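Local coordinates for protein ceramide very long chain fatty acid hydroxylase SCS7 (Saccharomyces cerevisiae, PDB 4ZR1) that hydroxylates the very long chain fatty acid of ceramides, probably at a dimetal centre, drawing electrons from cytochrome b5, at residues L149-D157 against H170-H178. Numbering follows the deposited sequence.
Sequences LHRFLFHFD and HFLLHGCHH. With ZN (zinc ion), chain D; ZN (zinc ion), chain C; BOG (octyl beta-D-glucopyranoside), chain E.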
# COMPACT_ATOMS: atom_id res chain seq x y z
N LEU A 149 -0.36 4.80 8.96
CA LEU A 149 -1.24 3.83 8.33
C LEU A 149 -0.45 2.64 7.80
O LEU A 149 -0.79 1.49 8.07
CB LEU A 149 -2.03 4.46 7.18
CG LEU A 149 -3.07 5.45 7.66
CD1 LEU A 149 -3.92 5.94 6.50
CD2 LEU A 149 -3.93 4.80 8.72
N HIS A 150 0.63 2.93 7.07
CA HIS A 150 1.43 1.89 6.48
C HIS A 150 2.02 0.95 7.52
O HIS A 150 1.92 -0.27 7.39
CB HIS A 150 2.55 2.49 5.64
CG HIS A 150 3.25 1.48 4.79
ND1 HIS A 150 4.38 1.78 4.05
CD2 HIS A 150 2.97 0.18 4.54
CE1 HIS A 150 4.77 0.70 3.40
NE2 HIS A 150 3.93 -0.29 3.68
N ARG A 151 2.62 1.52 8.56
CA ARG A 151 3.31 0.70 9.56
C ARG A 151 2.37 -0.00 10.54
O ARG A 151 2.59 -1.17 10.89
CB ARG A 151 4.30 1.56 10.34
CG ARG A 151 4.97 0.83 11.49
CD ARG A 151 6.04 1.68 12.11
NE ARG A 151 6.47 1.16 13.39
CZ ARG A 151 7.35 1.77 14.17
NH1 ARG A 151 7.88 2.93 13.80
NH2 ARG A 151 7.70 1.22 15.33
N PHE A 152 1.33 0.70 10.98
CA PHE A 152 0.52 0.20 12.07
C PHE A 152 -0.85 -0.36 11.64
O PHE A 152 -1.37 -1.27 12.29
CB PHE A 152 0.33 1.29 13.13
CG PHE A 152 1.62 1.70 13.81
CD1 PHE A 152 2.26 0.84 14.70
CD2 PHE A 152 2.18 2.95 13.58
CE1 PHE A 152 3.45 1.21 15.32
CE2 PHE A 152 3.37 3.32 14.21
CZ PHE A 152 4.00 2.45 15.08
N LEU A 153 -1.43 0.15 10.56
CA LEU A 153 -2.68 -0.45 10.09
C LEU A 153 -2.43 -1.47 8.98
O LEU A 153 -2.78 -2.65 9.11
CB LEU A 153 -3.66 0.62 9.61
CG LEU A 153 -5.04 0.02 9.29
CD1 LEU A 153 -5.83 -0.13 10.57
CD2 LEU A 153 -5.82 0.87 8.28
N PHE A 154 -1.80 -1.03 7.90
CA PHE A 154 -1.47 -1.90 6.79
C PHE A 154 -0.61 -3.12 7.18
O PHE A 154 -0.83 -4.23 6.70
CB PHE A 154 -0.75 -1.11 5.70
CG PHE A 154 -1.64 -0.15 4.98
CD1 PHE A 154 -2.98 -0.05 5.31
CD2 PHE A 154 -1.14 0.65 3.96
CE1 PHE A 154 -3.81 0.84 4.64
CE2 PHE A 154 -1.97 1.54 3.28
CZ PHE A 154 -3.30 1.63 3.62
N HIS A 155 0.38 -2.91 8.04
CA HIS A 155 1.20 -4.03 8.48
C HIS A 155 0.92 -4.43 9.93
O HIS A 155 1.84 -4.71 10.68
CB HIS A 155 2.68 -3.71 8.29
CG HIS A 155 3.12 -3.74 6.86
ND1 HIS A 155 3.54 -4.90 6.25
CD2 HIS A 155 3.19 -2.77 5.93
CE1 HIS A 155 3.86 -4.63 4.99
NE2 HIS A 155 3.66 -3.35 4.77
N PHE A 156 -0.36 -4.45 10.30
CA PHE A 156 -0.83 -5.07 11.53
C PHE A 156 -0.17 -6.43 11.75
O PHE A 156 0.34 -6.72 12.84
CB PHE A 156 -2.35 -5.24 11.47
CG PHE A 156 -3.04 -5.08 12.80
CD1 PHE A 156 -3.26 -3.83 13.33
CD2 PHE A 156 -3.49 -6.19 13.49
CE1 PHE A 156 -3.91 -3.68 14.54
CE2 PHE A 156 -4.14 -6.05 14.70
CZ PHE A 156 -4.34 -4.79 15.23
N ASP A 157 -0.18 -7.26 10.71
CA ASP A 157 0.55 -8.54 10.65
C ASP A 157 0.45 -9.41 11.90
O ASP A 157 -0.63 -9.93 12.20
CB ASP A 157 2.03 -8.28 10.33
CG ASP A 157 2.21 -7.52 9.01
OD1 ASP A 157 1.22 -7.30 8.28
OD2 ASP A 157 3.37 -7.16 8.70
N HIS A 170 -7.21 -7.23 5.92
CA HIS A 170 -5.80 -6.96 5.73
C HIS A 170 -5.43 -7.04 4.25
O HIS A 170 -4.84 -6.12 3.69
CB HIS A 170 -4.97 -7.96 6.54
CG HIS A 170 -3.50 -7.78 6.40
ND1 HIS A 170 -2.79 -8.29 5.33
CD2 HIS A 170 -2.59 -7.14 7.18
CE1 HIS A 170 -1.51 -7.98 5.47
NE2 HIS A 170 -1.37 -7.28 6.58
N PHE A 171 -5.80 -8.15 3.63
CA PHE A 171 -5.60 -8.38 2.20
C PHE A 171 -6.10 -7.22 1.36
O PHE A 171 -5.38 -6.72 0.50
CB PHE A 171 -6.30 -9.68 1.80
CG PHE A 171 -6.16 -10.03 0.35
CD1 PHE A 171 -5.00 -10.63 -0.12
CD2 PHE A 171 -7.20 -9.80 -0.54
CE1 PHE A 171 -4.88 -10.96 -1.46
CE2 PHE A 171 -7.09 -10.14 -1.88
CZ PHE A 171 -5.93 -10.73 -2.34
N LEU A 172 -7.33 -6.77 1.61
CA LEU A 172 -7.91 -5.66 0.87
C LEU A 172 -7.20 -4.31 1.11
O LEU A 172 -7.18 -3.45 0.23
CB LEU A 172 -9.39 -5.51 1.22
CG LEU A 172 -10.36 -6.55 0.64
CD1 LEU A 172 -11.75 -6.30 1.18
CD2 LEU A 172 -10.37 -6.54 -0.89
N LEU A 173 -6.61 -4.12 2.29
CA LEU A 173 -5.99 -2.84 2.62
C LEU A 173 -4.56 -2.73 2.12
O LEU A 173 -4.11 -1.64 1.80
CB LEU A 173 -6.01 -2.59 4.13
CG LEU A 173 -7.41 -2.33 4.71
CD1 LEU A 173 -7.32 -1.92 6.17
CD2 LEU A 173 -8.14 -1.28 3.89
N HIS A 174 -3.84 -3.85 2.06
CA HIS A 174 -2.43 -3.80 1.73
C HIS A 174 -1.81 -5.18 1.41
O HIS A 174 -0.87 -5.26 0.62
CB HIS A 174 -1.66 -3.16 2.88
CG HIS A 174 -0.29 -2.69 2.50
ND1 HIS A 174 -0.08 -1.74 1.53
CD2 HIS A 174 0.93 -3.05 2.96
CE1 HIS A 174 1.22 -1.53 1.41
NE2 HIS A 174 1.85 -2.31 2.27
N GLY A 175 -2.33 -6.24 2.01
CA GLY A 175 -1.80 -7.57 1.80
C GLY A 175 -1.73 -7.96 0.33
O GLY A 175 -0.71 -8.48 -0.13
N CYS A 176 -2.80 -7.68 -0.41
CA CYS A 176 -2.87 -8.01 -1.83
C CYS A 176 -1.73 -7.35 -2.60
O CYS A 176 -1.14 -7.93 -3.52
CB CYS A 176 -4.22 -7.56 -2.41
SG CYS A 176 -4.48 -8.07 -4.11
N HIS A 177 -1.41 -6.13 -2.22
CA HIS A 177 -0.38 -5.40 -2.92
C HIS A 177 1.00 -6.05 -2.69
O HIS A 177 1.83 -6.10 -3.59
CB HIS A 177 -0.39 -3.93 -2.48
CG HIS A 177 0.73 -3.14 -3.06
ND1 HIS A 177 0.91 -2.99 -4.42
CD2 HIS A 177 1.76 -2.48 -2.47
CE1 HIS A 177 1.99 -2.27 -4.64
NE2 HIS A 177 2.52 -1.94 -3.48
N HIS A 178 1.23 -6.57 -1.49
CA HIS A 178 2.45 -7.31 -1.21
C HIS A 178 2.42 -8.67 -1.89
O HIS A 178 3.44 -9.18 -2.35
CB HIS A 178 2.66 -7.48 0.29
CG HIS A 178 3.41 -6.35 0.92
ND1 HIS A 178 4.73 -6.46 1.30
CD2 HIS A 178 3.04 -5.08 1.22
CE1 HIS A 178 5.14 -5.31 1.82
NE2 HIS A 178 4.13 -4.46 1.78
ZN ZN D . 3.90 -2.47 2.93
ZN ZN C . 4.48 -0.90 -3.04
C1 BOG E . -5.88 -2.03 -2.22
O1 BOG E . -6.76 -2.45 -3.24
C2 BOG E . -4.48 -1.98 -2.77
O2 BOG E . -4.08 -3.30 -3.04
C3 BOG E . -3.52 -1.43 -1.74
O3 BOG E . -2.25 -1.15 -2.27
C4 BOG E . -4.07 -0.20 -1.08
O4 BOG E . -3.24 0.09 0.02
C5 BOG E . -5.47 -0.47 -0.60
O5 BOG E . -6.28 -0.77 -1.71
C6 BOG E . -5.93 0.78 0.15
O6 BOG E . -7.33 0.95 0.09
C1' BOG E . -7.68 -3.45 -2.87
C2' BOG E . -8.56 -3.84 -4.04
C3' BOG E . -9.87 -4.38 -3.50
C4' BOG E . -11.06 -3.60 -4.03
C5' BOG E . -12.14 -3.50 -2.96
C6' BOG E . -13.46 -3.13 -3.60
C7' BOG E . -14.49 -2.85 -2.54
C8' BOG E . -15.02 -4.17 -2.00
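His150 and His155 meet His174 and His178 around a shared zinc ion, the first metal site of a fatty acid hydroxylase of the histidine-box type. All four bind through NE2: His155 at 2.0 Å from the zinc and His174 at 2.2 Å, with His254 as fifth ligand. Histidine suits the task because its ring carries a metal-binding nitrogen well away from the backbone, letting helix 149-154, the turn that follows it and helix 170-178 share one ion; the axes of the two helical segments pass 10.1 Å apart. The histidine-box motifs HX4H (His150, His155) and HX2HH (His174, His177, His178) supply the ligands; in the second, His177 reaches the other zinc, with His232, His236, His251 and His255. Round the ion the rings stand steeply to one another: the edge of His155 points to the face of His178 in an offset edge-to-face pair, planes at 86°.

Phe154 brings a flat apolar ring that can lie along His174, nearly parallel but slid aside, so that CD2 sits over the imidazole face, 3.6 Å from His174 ND1. The carbonyl oxygen of Leu173 rests over the centre of the phenyl ring and accepts a hydrogen bond from O4 of a bound octyl glucoside. Farther from the zinc, the branched apolar ends of Leu153 and Leu173 suit a contact without polar groups, CD2 touching CD1 at 3.8 Å.

Second-shell bonds bear on the orientation of two ligands. His150 ND1 is hydrogen-bonded to Phe263 O, and His155 ND1 donates a weak bond to Asp157 OD2, which may strengthen the imidazole as a ligand. Two carboxylate oxygens let Asp157 also accept from His170, whose side chain extends away from its own backbone N (chi1 179°) and whose ND1 Tyr74 holds. His170 NE2 donates to Asp157 OD1 at 3.1 Å, nearly along the carboxylate C-O axis but 24° out of the imidazole plane.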